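Local atomic coordinates of FAD dependent oxidoreductase domain-containing protein (Deinococcus radiodurans R1, PDB entry 3C4N), a protein that binds ADP in a Rossmann-type nucleotide site and is probably an FAD-dependent oxidoreductase whose particular reaction is unknown. Residues Y54-A59 against Q180-Q185; E104-A109 against L167-G172; F145-A150 against G283-V288; T248-A253 against P360-E365; A351-G354 against D358-P361. All blocks are in the same frame, centred on the assembly; numbering follows the deposited sequence.

Read from the N terminus, the first loop to open is closed by interaction 1, which joins helix 46-58 to the far end of helix 171-183. Interaction 2 lies within that span, setting helix 96-107 against strand 167-169, and the two meet where Y54 OH approaches Q105 NE2. Interaction 3 crosses both, since 145-150 falls inside their loops while 283-288 lies beyond; it sets the short, weakly bonded helix about 146-149 against strand 284-288 of the larger mixed sheet. Interaction 4 crosses interaction 3 and links that sheet to the nucleotide-binding one. Interaction 5 closes the short loop between strands 347-352 and 362-367 and ends on the same stretch as interaction 4, sharing P360 and P361.

Interaction 1. Residues Y54-A59 against Q180-Q185; sequences YLRQLA and QQAIGQ
R56 reaches from helix 46-58 across to Q185, near the C-terminal end of helix 171-183, and takes hold of one carbonyl oxygen with two nitrogens. Its CG stands beside the backbone N (chi1 -67°), and two further bends, at chi2 and chi3, curl the chain back so that the guanidinium arrives side-on. NH2 of R56 donates to Q185 O at 2.8 Å, in the plane of that carbonyl. NE of R56 reaches the same Q185 O at 3.0 Å but from well above the carbonyl plane, about 59° out of it, and less straight. The oxygen lies close to the guanidinium plane in both bonds, a fork that fixes the rotation of the group. The aliphatic part of the arginine is used as well: R56 CB packs on Q185 CB at 3.8 Å, and R56 CG lies 3.7 Å from A182 O. A water completes the clasp, donating to R56 O at 2.7 Å and to Q185 OE1 at 3.2 Å. A positive charge set near the C-terminal end of a helix would probably be favoured by the carbonyls gathered there. Beyond the contact, helix 46-58 lies against strand 64-67, where R56 touches L64, and against helix 379-398 through Y54 and L55, while the end of helix 171-183 faces the second subunit, I183 packing on I183 of that chain.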
# COMPACT_ATOMS: atom_id res chain seq x y z
N TYR A 54 -8.31 12.10 -6.02
CA TYR A 54 -8.69 13.17 -6.94
C TYR A 54 -7.47 13.83 -7.58
O TYR A 54 -7.51 14.25 -8.73
CB TYR A 54 -9.55 14.22 -6.25
CG TYR A 54 -10.90 13.71 -5.80
CD1 TYR A 54 -11.76 13.08 -6.70
CD2 TYR A 54 -11.31 13.86 -4.48
CE1 TYR A 54 -13.01 12.60 -6.28
CE2 TYR A 54 -12.54 13.39 -4.05
CZ TYR A 54 -13.39 12.76 -4.95
OH TYR A 54 -14.61 12.29 -4.50
N LEU A 55 -6.37 13.94 -6.83
CA LEU A 55 -5.17 14.54 -7.38
C LEU A 55 -4.55 13.63 -8.44
O LEU A 55 -3.97 14.12 -9.41
CB LEU A 55 -4.15 14.84 -6.28
CG LEU A 55 -4.47 16.10 -5.49
CD1 LEU A 55 -3.57 16.16 -4.25
CD2 LEU A 55 -4.25 17.33 -6.39
N ARG A 56 -4.68 12.32 -8.27
CA ARG A 56 -4.11 11.39 -9.25
C ARG A 56 -4.86 11.48 -10.57
O ARG A 56 -4.30 11.22 -11.63
CB ARG A 56 -4.16 9.93 -8.76
CG ARG A 56 -3.26 9.62 -7.56
CD ARG A 56 -1.83 10.06 -7.81
NE ARG A 56 -1.25 9.43 -8.99
CZ ARG A 56 -0.11 9.84 -9.55
NH1 ARG A 56 0.56 10.86 -9.05
NH2 ARG A 56 0.36 9.22 -10.62
N GLN A 57 -6.14 11.85 -10.51
CA GLN A 57 -6.91 11.98 -11.74
C GLN A 57 -6.86 13.38 -12.32
O GLN A 57 -6.95 13.55 -13.54
CB GLN A 57 -8.36 11.55 -11.49
CG GLN A 57 -8.47 10.08 -11.16
CD GLN A 57 -9.89 9.58 -11.21
OE1 GLN A 57 -10.79 10.22 -10.67
NE2 GLN A 57 -10.09 8.44 -11.86
N LEU A 58 -6.70 14.38 -11.45
CA LEU A 58 -6.62 15.77 -11.90
C LEU A 58 -5.21 16.14 -12.39
O LEU A 58 -5.07 16.88 -13.37
CB LEU A 58 -7.07 16.71 -10.77
CG LEU A 58 -8.58 16.69 -10.50
CD1 LEU A 58 -8.91 17.26 -9.13
CD2 LEU A 58 -9.27 17.49 -11.60
N ALA A 59 -4.18 15.61 -11.73
CA ALA A 59 -2.80 15.89 -12.11
C ALA A 59 -1.96 14.61 -12.14
O ALA A 59 -0.99 14.48 -11.40
CB ALA A 59 -2.19 16.88 -11.13
N GLN A 180 -6.87 2.68 -2.59
CA GLN A 180 -6.57 1.67 -3.59
C GLN A 180 -6.45 2.24 -5.00
O GLN A 180 -5.42 2.07 -5.67
CB GLN A 180 -7.63 0.57 -3.56
CG GLN A 180 -7.52 -0.26 -2.32
CD GLN A 180 -8.49 -1.39 -2.28
OE1 GLN A 180 -9.63 -1.26 -2.75
NE2 GLN A 180 -8.07 -2.53 -1.72
N GLN A 181 -7.49 2.95 -5.42
CA GLN A 181 -7.55 3.58 -6.73
C GLN A 181 -6.40 4.57 -6.92
O GLN A 181 -5.85 4.68 -8.01
CB GLN A 181 -8.89 4.31 -6.90
CG GLN A 181 -10.09 3.41 -7.17
CD GLN A 181 -9.84 2.42 -8.30
OE1 GLN A 181 -9.36 1.31 -8.06
NE2 GLN A 181 -10.14 2.82 -9.53
N ALA A 182 -6.03 5.30 -5.86
CA ALA A 182 -4.94 6.27 -5.94
C ALA A 182 -3.62 5.54 -6.19
O ALA A 182 -2.77 6.00 -6.98
CB ALA A 182 -4.85 7.07 -4.64
N ILE A 183 -3.46 4.41 -5.51
CA ILE A 183 -2.26 3.57 -5.64
C ILE A 183 -2.21 2.94 -7.02
O ILE A 183 -1.13 2.82 -7.61
CB ILE A 183 -2.25 2.44 -4.59
CG1 ILE A 183 -2.09 3.02 -3.18
CG2 ILE A 183 -1.15 1.48 -4.92
CD1 ILE A 183 -2.52 2.08 -2.06
N GLY A 184 -3.37 2.52 -7.51
CA GLY A 184 -3.42 1.91 -8.83
C GLY A 184 -3.19 2.97 -9.89
O GLY A 184 -3.09 2.66 -11.07
N GLN A 185 -3.12 4.23 -9.45
CA GLN A 185 -2.89 5.31 -10.39
C GLN A 185 -1.50 5.87 -10.25
O GLN A 185 -1.22 6.97 -10.72
CB GLN A 185 -3.92 6.41 -10.21
CG GLN A 185 -5.33 5.95 -10.46
CD GLN A 185 -5.51 5.37 -11.84
OE1 GLN A 185 -5.34 6.08 -12.84
NE2 GLN A 185 -5.84 4.08 -11.91
O HOH W 1 -4.84 9.23 -13.43

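Interaction 2. Residues E104-A109 against L167-G172; sequences EQLLGA and LTYRPG
L106 sits over one face of the Y169 ring, the main feature of this meeting between helix 96-107 and strand 167-169. L106 CG is 4.2 Å from the ring centroid and 19° off its normal, a CH-pi contact displaced toward the rim, and the two side chains cross at about a right angle. One methyl overhangs the rim: L106 CD2 comes to 3.6 Å from Y169 CE2. The ring is presented this way because Y169 CG lies between the backbone N and the carbonyl carbon (chi1 63°). Its hydroxyl is held at the far end by D380 O. A second, smaller crossing stands alongside, with L107 CD2 at 3.9 Å from L167 CD1, again nearly perpendicular. L167 and Y169, two residues apart, point to the same helix, while between them T168 OG1 is hydrogen-bonded to R121 and E119. V118 of the neighbouring strand touches L107, L167 and Y169, so the helix rests on the sheet over two strands. The helix stops after these leucines in a Schellman motif, with A109, at positive phi, as C-prime. This is helix-on-sheet packing of an alpha-beta fold, with the Y169 side chain about 10 Å from the bound ADP.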
# COMPACT_ATOMS: atom_id res chain seq x y z
N GLU A 104 -23.50 12.29 -5.00
CA GLU A 104 -23.35 11.71 -6.33
C GLU A 104 -22.12 10.81 -6.41
O GLU A 104 -22.18 9.72 -6.99
CB GLU A 104 -23.25 12.82 -7.38
CG GLU A 104 -23.47 12.30 -8.78
CD GLU A 104 -23.60 13.39 -9.84
OE1 GLU A 104 -24.26 13.13 -10.88
OE2 GLU A 104 -23.05 14.50 -9.66
N GLN A 105 -21.02 11.28 -5.82
CA GLN A 105 -19.77 10.52 -5.79
C GLN A 105 -20.01 9.17 -5.11
O GLN A 105 -19.62 8.11 -5.62
CB GLN A 105 -18.68 11.29 -5.04
CG GLN A 105 -18.08 12.45 -5.78
CD GLN A 105 -17.25 12.02 -6.97
OE1 GLN A 105 -17.66 12.23 -8.11
NE2 GLN A 105 -16.09 11.41 -6.72
N LEU A 106 -20.65 9.22 -3.95
CA LEU A 106 -20.98 8.03 -3.16
C LEU A 106 -21.70 6.97 -3.99
O LEU A 106 -21.23 5.84 -4.12
CB LEU A 106 -21.83 8.42 -1.95
CG LEU A 106 -21.20 8.62 -0.56
CD1 LEU A 106 -19.73 8.89 -0.63
CD2 LEU A 106 -21.93 9.73 0.16
N LEU A 107 -22.85 7.33 -4.55
CA LEU A 107 -23.63 6.39 -5.36
C LEU A 107 -22.88 5.94 -6.62
O LEU A 107 -23.14 4.86 -7.15
CB LEU A 107 -24.97 7.01 -5.75
CG LEU A 107 -25.92 7.42 -4.62
CD1 LEU A 107 -27.14 8.10 -5.23
CD2 LEU A 107 -26.34 6.21 -3.80
N GLY A 108 -21.95 6.76 -7.11
CA GLY A 108 -21.21 6.39 -8.30
C GLY A 108 -19.85 5.81 -7.96
O GLY A 108 -19.01 5.59 -8.85
N ALA A 109 -19.62 5.55 -6.68
CA ALA A 109 -18.36 4.98 -6.20
C ALA A 109 -17.14 5.77 -6.70
O ALA A 109 -16.12 5.18 -7.06
CB ALA A 109 -18.26 3.51 -6.62
N LEU A 167 -28.63 8.45 3.27
CA LEU A 167 -27.91 7.26 2.83
C LEU A 167 -26.94 6.74 3.89
O LEU A 167 -26.42 7.52 4.69
CB LEU A 167 -27.08 7.59 1.58
CG LEU A 167 -27.67 8.19 0.31
CD1 LEU A 167 -26.52 8.48 -0.63
CD2 LEU A 167 -28.67 7.24 -0.33
N THR A 168 -26.70 5.43 3.91
CA THR A 168 -25.72 4.88 4.84
C THR A 168 -24.65 4.13 4.06
O THR A 168 -24.95 3.45 3.08
CB THR A 168 -26.31 3.92 5.91
OG1 THR A 168 -27.17 2.97 5.28
CG2 THR A 168 -27.07 4.70 6.96
N TYR A 169 -23.41 4.26 4.51
CA TYR A 169 -22.29 3.58 3.89
C TYR A 169 -21.17 3.47 4.91
O TYR A 169 -21.24 4.08 5.98
CB TYR A 169 -21.79 4.37 2.68
CG TYR A 169 -21.24 5.75 3.02
CD1 TYR A 169 -19.87 5.97 3.24
CD2 TYR A 169 -22.10 6.85 3.10
CE1 TYR A 169 -19.36 7.25 3.51
CE2 TYR A 169 -21.61 8.12 3.37
CZ TYR A 169 -20.25 8.32 3.57
OH TYR A 169 -19.79 9.60 3.79
N ARG A 170 -20.14 2.70 4.58
CA ARG A 170 -19.02 2.56 5.50
C ARG A 170 -17.89 3.48 5.05
O ARG A 170 -17.31 3.29 3.98
CB ARG A 170 -18.52 1.11 5.54
CG ARG A 170 -19.57 0.10 5.97
CD ARG A 170 -20.06 0.40 7.38
NE ARG A 170 -18.96 0.36 8.35
CZ ARG A 170 -18.48 -0.74 8.91
NH1 ARG A 170 -19.00 -1.92 8.61
NH2 ARG A 170 -17.46 -0.66 9.76
N PRO A 171 -17.55 4.49 5.87
CA PRO A 171 -16.48 5.42 5.51
C PRO A 171 -15.16 4.68 5.30
O PRO A 171 -14.34 5.09 4.47
CB PRO A 171 -16.41 6.36 6.72
CG PRO A 171 -17.82 6.33 7.25
CD PRO A 171 -18.17 4.86 7.15
N GLY A 172 -14.99 3.60 6.05
CA GLY A 172 -13.79 2.79 5.95
C GLY A 172 -13.65 2.25 4.54
O GLY A 172 -12.57 2.30 3.95

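Interaction 3. Residues F145-A150 against G283-V288; sequences FPEALA and GGYTLV
Y285 is the residue of 283-288 that meets E147 and A148, and the chain prepares for it in the two steps before. G283 has a positive phi of 74°, well suited to glycine, and turns the chain into strand 284-288, which opens with G284. At Y285 the side chain leaves toward the short, weakly bonded helix about 146-149, its CG beside the backbone N, and the phenol carries its oxygen to the helix backbone. Y285 OH lies 3.4 Å from E147 O, 3.7 Å from E147 CG and 4.1 Å from A148 CA. The glutamate CG, between the backbone N and the carbonyl carbon (chi1 71°), lies against the hydroxyl, and the carboxylate plane is 17° from that of the ring although the two side chains cross steeply. Past Y285 the strand is knit into the sheet, T286 and V288 bonding to strand 276-281, and L287 to P258 of strand 251-260. The hydrogen bond of Y285 OH goes to L263 O, outside both segments. The touch on E147 and A148 is therefore chiefly van der Waals packing round a buried hydroxyl whose polar demand is met by another carbonyl.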
# COMPACT_ATOMS: atom_id res chain seq x y z
N PHE A 145 -41.68 -0.04 10.02
CA PHE A 145 -40.42 -0.23 10.74
C PHE A 145 -40.68 -0.37 12.24
O PHE A 145 -40.35 0.51 13.03
CB PHE A 145 -39.51 0.97 10.45
CG PHE A 145 -39.31 1.23 8.98
CD1 PHE A 145 -38.75 0.27 8.15
CD2 PHE A 145 -39.64 2.47 8.43
CE1 PHE A 145 -38.53 0.52 6.80
CE2 PHE A 145 -39.42 2.73 7.08
CZ PHE A 145 -38.86 1.75 6.26
N PRO A 146 -41.26 -1.51 12.65
CA PRO A 146 -41.56 -1.77 14.06
C PRO A 146 -40.34 -1.95 14.95
O PRO A 146 -40.39 -1.62 16.13
CB PRO A 146 -42.42 -3.04 13.99
CG PRO A 146 -41.81 -3.77 12.84
CD PRO A 146 -41.66 -2.66 11.81
N GLU A 147 -39.26 -2.48 14.40
CA GLU A 147 -38.06 -2.71 15.19
C GLU A 147 -37.43 -1.41 15.68
O GLU A 147 -36.62 -1.41 16.60
CB GLU A 147 -37.04 -3.54 14.40
CG GLU A 147 -36.34 -2.83 13.24
CD GLU A 147 -37.27 -2.48 12.09
OE1 GLU A 147 -38.42 -2.99 12.05
OE2 GLU A 147 -36.85 -1.71 11.20
N ALA A 148 -37.83 -0.30 15.06
CA ALA A 148 -37.32 1.02 15.42
C ALA A 148 -38.28 1.70 16.38
O ALA A 148 -37.91 2.62 17.11
CB ALA A 148 -37.15 1.87 14.17
N LEU A 149 -39.53 1.24 16.39
CA LEU A 149 -40.55 1.81 17.25
C LEU A 149 -40.34 1.41 18.71
O LEU A 149 -40.44 2.24 19.61
CB LEU A 149 -41.93 1.35 16.78
CG LEU A 149 -43.11 2.30 17.00
CD1 LEU A 149 -44.39 1.65 16.50
CD2 LEU A 149 -43.25 2.66 18.48
N ALA A 150 -40.03 0.13 18.93
CA ALA A 150 -39.83 -0.40 20.27
C ALA A 150 -38.67 0.27 21.02
O ALA A 150 -38.49 0.06 22.22
CB ALA A 150 -39.59 -1.91 20.20
N GLY A 283 -27.03 -5.67 12.11
CA GLY A 283 -28.17 -6.21 12.83
C GLY A 283 -28.48 -5.48 14.12
O GLY A 283 -29.41 -5.84 14.84
N GLY A 284 -27.71 -4.44 14.42
CA GLY A 284 -27.94 -3.68 15.63
C GLY A 284 -27.92 -2.20 15.34
O GLY A 284 -28.29 -1.76 14.25
N TYR A 285 -27.49 -1.41 16.32
CA TYR A 285 -27.42 0.04 16.15
C TYR A 285 -26.12 0.51 16.76
O TYR A 285 -25.65 -0.03 17.75
CB TYR A 285 -28.59 0.73 16.87
CG TYR A 285 -29.97 0.34 16.37
CD1 TYR A 285 -30.61 1.08 15.38
CD2 TYR A 285 -30.62 -0.78 16.88
CE1 TYR A 285 -31.87 0.70 14.90
CE2 TYR A 285 -31.87 -1.17 16.41
CZ TYR A 285 -32.49 -0.43 15.42
OH TYR A 285 -33.72 -0.82 14.94
N THR A 286 -25.53 1.52 16.14
CA THR A 286 -24.31 2.11 16.63
C THR A 286 -24.74 3.46 17.17
O THR A 286 -25.41 4.22 16.46
CB THR A 286 -23.29 2.30 15.51
OG1 THR A 286 -22.84 1.02 15.05
CG2 THR A 286 -22.09 3.09 16.01
N LEU A 287 -24.39 3.75 18.41
CA LEU A 287 -24.79 5.01 19.03
C LEU A 287 -23.76 6.10 18.71
O LEU A 287 -22.58 5.95 19.01
CB LEU A 287 -24.95 4.79 20.55
CG LEU A 287 -25.62 5.84 21.42
CD1 LEU A 287 -26.16 5.23 22.70
CD2 LEU A 287 -24.61 6.92 21.71
N VAL A 288 -24.21 7.19 18.08
CA VAL A 288 -23.33 8.31 17.71
C VAL A 288 -23.67 9.54 18.57
O VAL A 288 -24.54 10.35 18.23
CB VAL A 288 -23.48 8.67 16.20
CG1 VAL A 288 -22.46 9.74 15.80
CG2 VAL A 288 -23.30 7.43 15.35

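Interaction 4. Residues T248-A253 against P360-E365; sequences TRHGRA and PPQAEE
H250 and Q362 keep their backbones well apart, with H250 CA and Q362 CA separated by 11.1 Å, so side chains alone bridge the gap. H250 is the last residue before strand 251-260; in the other segment the backbone is extended, and Q362 and E364, two apart, point toward the histidine. The imidazole of H250, its CG beside the backbone N (chi1 -51°), meets the two side chains coming from the opposite direction. The E364 carboxyl carbon lies at the ring's edge, in its plane, with the carboxylate turned 64° to the ring; the Q362 amide is perpendicular to the ring. On both Q362 and E364 the CG falls between backbone N and carbonyl carbon, with an extended chain beyond. The imidazole is probably turned over in the model, so its single-atom distances carry little weight. In the fold this spans two sheets: strand 251-260 belongs to the mixed ten-stranded one, strand 362-367 to the sheet of the Rossmann-type nucleotide fold, where its backbone pairs with L372 and L374. H250 also touches those two leucines, and P237 of helix 236-244. With an alanine here the E364 carboxylate and the Q362 amide would probably be left without the imidazole they face. Q362 leans on P353 as well, and its side chain is about 8 Å from that of M47, an ADP-binding residue.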
# COMPACT_ATOMS: atom_id res chain seq x y z
N THR A 248 -3.54 27.92 14.71
CA THR A 248 -4.89 27.85 14.16
C THR A 248 -5.86 27.82 15.34
O THR A 248 -5.45 27.65 16.49
CB THR A 248 -5.12 26.57 13.28
OG1 THR A 248 -4.93 25.39 14.08
CG2 THR A 248 -4.18 26.55 12.08
N ARG A 249 -7.15 27.98 15.05
CA ARG A 249 -8.17 27.98 16.09
C ARG A 249 -8.91 26.65 16.14
O ARG A 249 -9.81 26.46 16.96
CB ARG A 249 -9.16 29.12 15.82
CG ARG A 249 -8.54 30.38 15.23
CD ARG A 249 -9.29 31.66 15.64
NE ARG A 249 -9.00 31.95 17.03
CZ ARG A 249 -8.31 33.00 17.46
NH1 ARG A 249 -7.83 33.90 16.61
NH2 ARG A 249 -8.04 33.11 18.75
N HIS A 250 -8.52 25.71 15.29
CA HIS A 250 -9.18 24.40 15.25
C HIS A 250 -9.09 23.60 16.55
O HIS A 250 -8.11 23.68 17.29
CB HIS A 250 -8.62 23.58 14.09
CG HIS A 250 -8.62 24.32 12.79
ND1 HIS A 250 -7.48 24.48 12.03
CD2 HIS A 250 -9.61 24.96 12.13
CE1 HIS A 250 -7.77 25.19 10.96
NE2 HIS A 250 -9.06 25.49 10.99
N GLY A 251 -10.13 22.81 16.81
CA GLY A 251 -10.14 22.03 18.02
C GLY A 251 -10.37 20.56 17.74
O GLY A 251 -10.48 20.14 16.59
N ARG A 252 -10.46 19.79 18.81
CA ARG A 252 -10.66 18.36 18.68
C ARG A 252 -11.60 17.83 19.75
O ARG A 252 -11.63 18.35 20.87
CB ARG A 252 -9.30 17.65 18.76
CG ARG A 252 -8.43 18.08 19.93
CD ARG A 252 -6.95 17.76 19.68
NE ARG A 252 -6.60 16.35 19.89
CZ ARG A 252 -6.42 15.79 21.09
NH1 ARG A 252 -6.55 16.51 22.19
NH2 ARG A 252 -6.07 14.52 21.18
N ALA A 253 -12.38 16.82 19.41
CA ALA A 253 -13.29 16.23 20.37
C ALA A 253 -13.20 14.71 20.30
O ALA A 253 -13.06 14.13 19.22
CB ALA A 253 -14.72 16.69 20.09
N PRO A 360 -18.45 22.50 9.15
CA PRO A 360 -18.25 21.55 8.06
C PRO A 360 -16.79 21.31 7.67
O PRO A 360 -15.87 21.93 8.21
CB PRO A 360 -19.01 22.20 6.92
CG PRO A 360 -18.63 23.64 7.12
CD PRO A 360 -18.82 23.83 8.62
N PRO A 361 -16.56 20.38 6.71
CA PRO A 361 -15.23 20.04 6.21
C PRO A 361 -14.69 21.29 5.53
O PRO A 361 -15.46 22.10 5.00
CB PRO A 361 -15.51 18.92 5.22
CG PRO A 361 -16.70 18.23 5.83
CD PRO A 361 -17.56 19.40 6.24
N GLN A 362 -13.38 21.46 5.52
CA GLN A 362 -12.78 22.65 4.90
C GLN A 362 -11.30 22.45 4.62
O GLN A 362 -10.67 21.50 5.09
CB GLN A 362 -12.93 23.86 5.83
CG GLN A 362 -12.22 23.69 7.19
CD GLN A 362 -12.03 24.99 7.97
OE1 GLN A 362 -13.00 25.59 8.45
NE2 GLN A 362 -10.78 25.42 8.08
N ALA A 363 -10.73 23.36 3.85
CA ALA A 363 -9.32 23.32 3.54
C ALA A 363 -8.79 24.76 3.57
O ALA A 363 -9.56 25.72 3.46
CB ALA A 363 -9.11 22.71 2.17
N GLU A 364 -7.49 24.92 3.73
CA GLU A 364 -6.93 26.25 3.75
C GLU A 364 -5.43 26.16 3.50
O GLU A 364 -4.81 25.15 3.83
CB GLU A 364 -7.23 26.91 5.10
CG GLU A 364 -6.47 26.32 6.27
CD GLU A 364 -7.02 26.78 7.61
OE1 GLU A 364 -7.19 28.01 7.82
OE2 GLU A 364 -7.29 25.90 8.46
N GLU A 365 -4.86 27.19 2.90
CA GLU A 365 -3.43 27.18 2.65
C GLU A 365 -2.81 28.08 3.73
O GLU A 365 -2.88 29.30 3.64
CB GLU A 365 -3.14 27.71 1.24
CG GLU A 365 -1.71 27.44 0.75
CD GLU A 365 -1.38 28.05 -0.62
OE1 GLU A 365 -2.05 29.03 -1.02
OE2 GLU A 365 -0.45 27.55 -1.28

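Interaction 5. Residues A351-G354 against D358-P361; sequences ALPG and DAPP
P353 and A359 face each other across the short loop that leaves strand 347-352 of one sheet and heads for strand 362-367 of the other, one of the connections between the two sheets of this FAD-dependent oxidoreductase fold. The apolar part is a methyl on a ring: A359 CB sits over a face of the pyrrolidine, 3.9 Å from P353 CB and 4.0 Å from P353 CD. A glycine in place of P353 would probably open a gap beneath that methyl and let the backbone turn more freely where the strand ends. Backbone carbonyls supply the second kind of contact, each oxygen packing on a carbon of the other segment. P353 O lies 3.3 Å from A359 CB, and A359 O is 3.9 Å from P353 CD. Within the loop, D358 OD1 forms a salt bridge with R356 NH1. On the outgoing side, P360 and P361 turn from P353 and lean on L382 of helix 379-398. The P353 side chain is about 9 Å from the bound ADP. P353 CG rests 3.4 Å from P360 O.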
# COMPACT_ATOMS: atom_id res chain seq x y z
N ALA A 351 -11.61 16.05 14.35
CA ALA A 351 -11.25 17.45 14.30
C ALA A 351 -12.53 18.27 14.32
O ALA A 351 -13.57 17.83 13.84
CB ALA A 351 -10.46 17.76 13.03
N LEU A 352 -12.42 19.45 14.90
CA LEU A 352 -13.50 20.40 15.00
C LEU A 352 -12.95 21.66 14.35
O LEU A 352 -12.11 22.36 14.92
CB LEU A 352 -13.85 20.65 16.46
CG LEU A 352 -15.18 20.03 16.88
CD1 LEU A 352 -15.21 18.56 16.50
CD2 LEU A 352 -15.38 20.20 18.37
N PRO A 353 -13.39 21.95 13.11
CA PRO A 353 -12.89 23.15 12.45
C PRO A 353 -13.31 24.39 13.25
O PRO A 353 -14.46 24.52 13.65
CB PRO A 353 -13.55 23.08 11.07
CG PRO A 353 -13.84 21.60 10.87
CD PRO A 353 -14.31 21.20 12.24
N GLY A 354 -12.35 25.28 13.48
CA GLY A 354 -12.64 26.49 14.23
C GLY A 354 -13.10 26.19 15.65
O GLY A 354 -13.53 27.09 16.36
N ASP A 358 -20.28 21.93 15.08
CA ASP A 358 -21.15 21.88 13.90
C ASP A 358 -20.54 22.51 12.65
O ASP A 358 -21.25 22.86 11.71
CB ASP A 358 -22.48 22.56 14.24
CG ASP A 358 -22.30 24.04 14.57
OD1 ASP A 358 -21.25 24.40 15.14
OD2 ASP A 358 -23.22 24.83 14.27
N ALA A 359 -19.22 22.67 12.63
CA ALA A 359 -18.56 23.27 11.48
C ALA A 359 -18.31 22.17 10.44
O ALA A 359 -17.96 21.05 10.79
CB ALA A 359 -17.24 23.93 11.89
N PRO A 360 -18.45 22.50 9.15
CA PRO A 360 -18.25 21.55 8.06
C PRO A 360 -16.79 21.31 7.67
O PRO A 360 -15.87 21.93 8.21
CB PRO A 360 -19.01 22.20 6.92
CG PRO A 360 -18.63 23.64 7.12
CD PRO A 360 -18.82 23.83 8.62
N PRO A 361 -16.56 20.38 6.71
CA PRO A 361 -15.23 20.04 6.21
C PRO A 361 -14.69 21.29 5.53
O PRO A 361 -15.46 22.10 5.00
CB PRO A 361 -15.51 18.92 5.22
CG PRO A 361 -16.70 18.23 5.83
CD PRO A 361 -17.56 19.40 6.24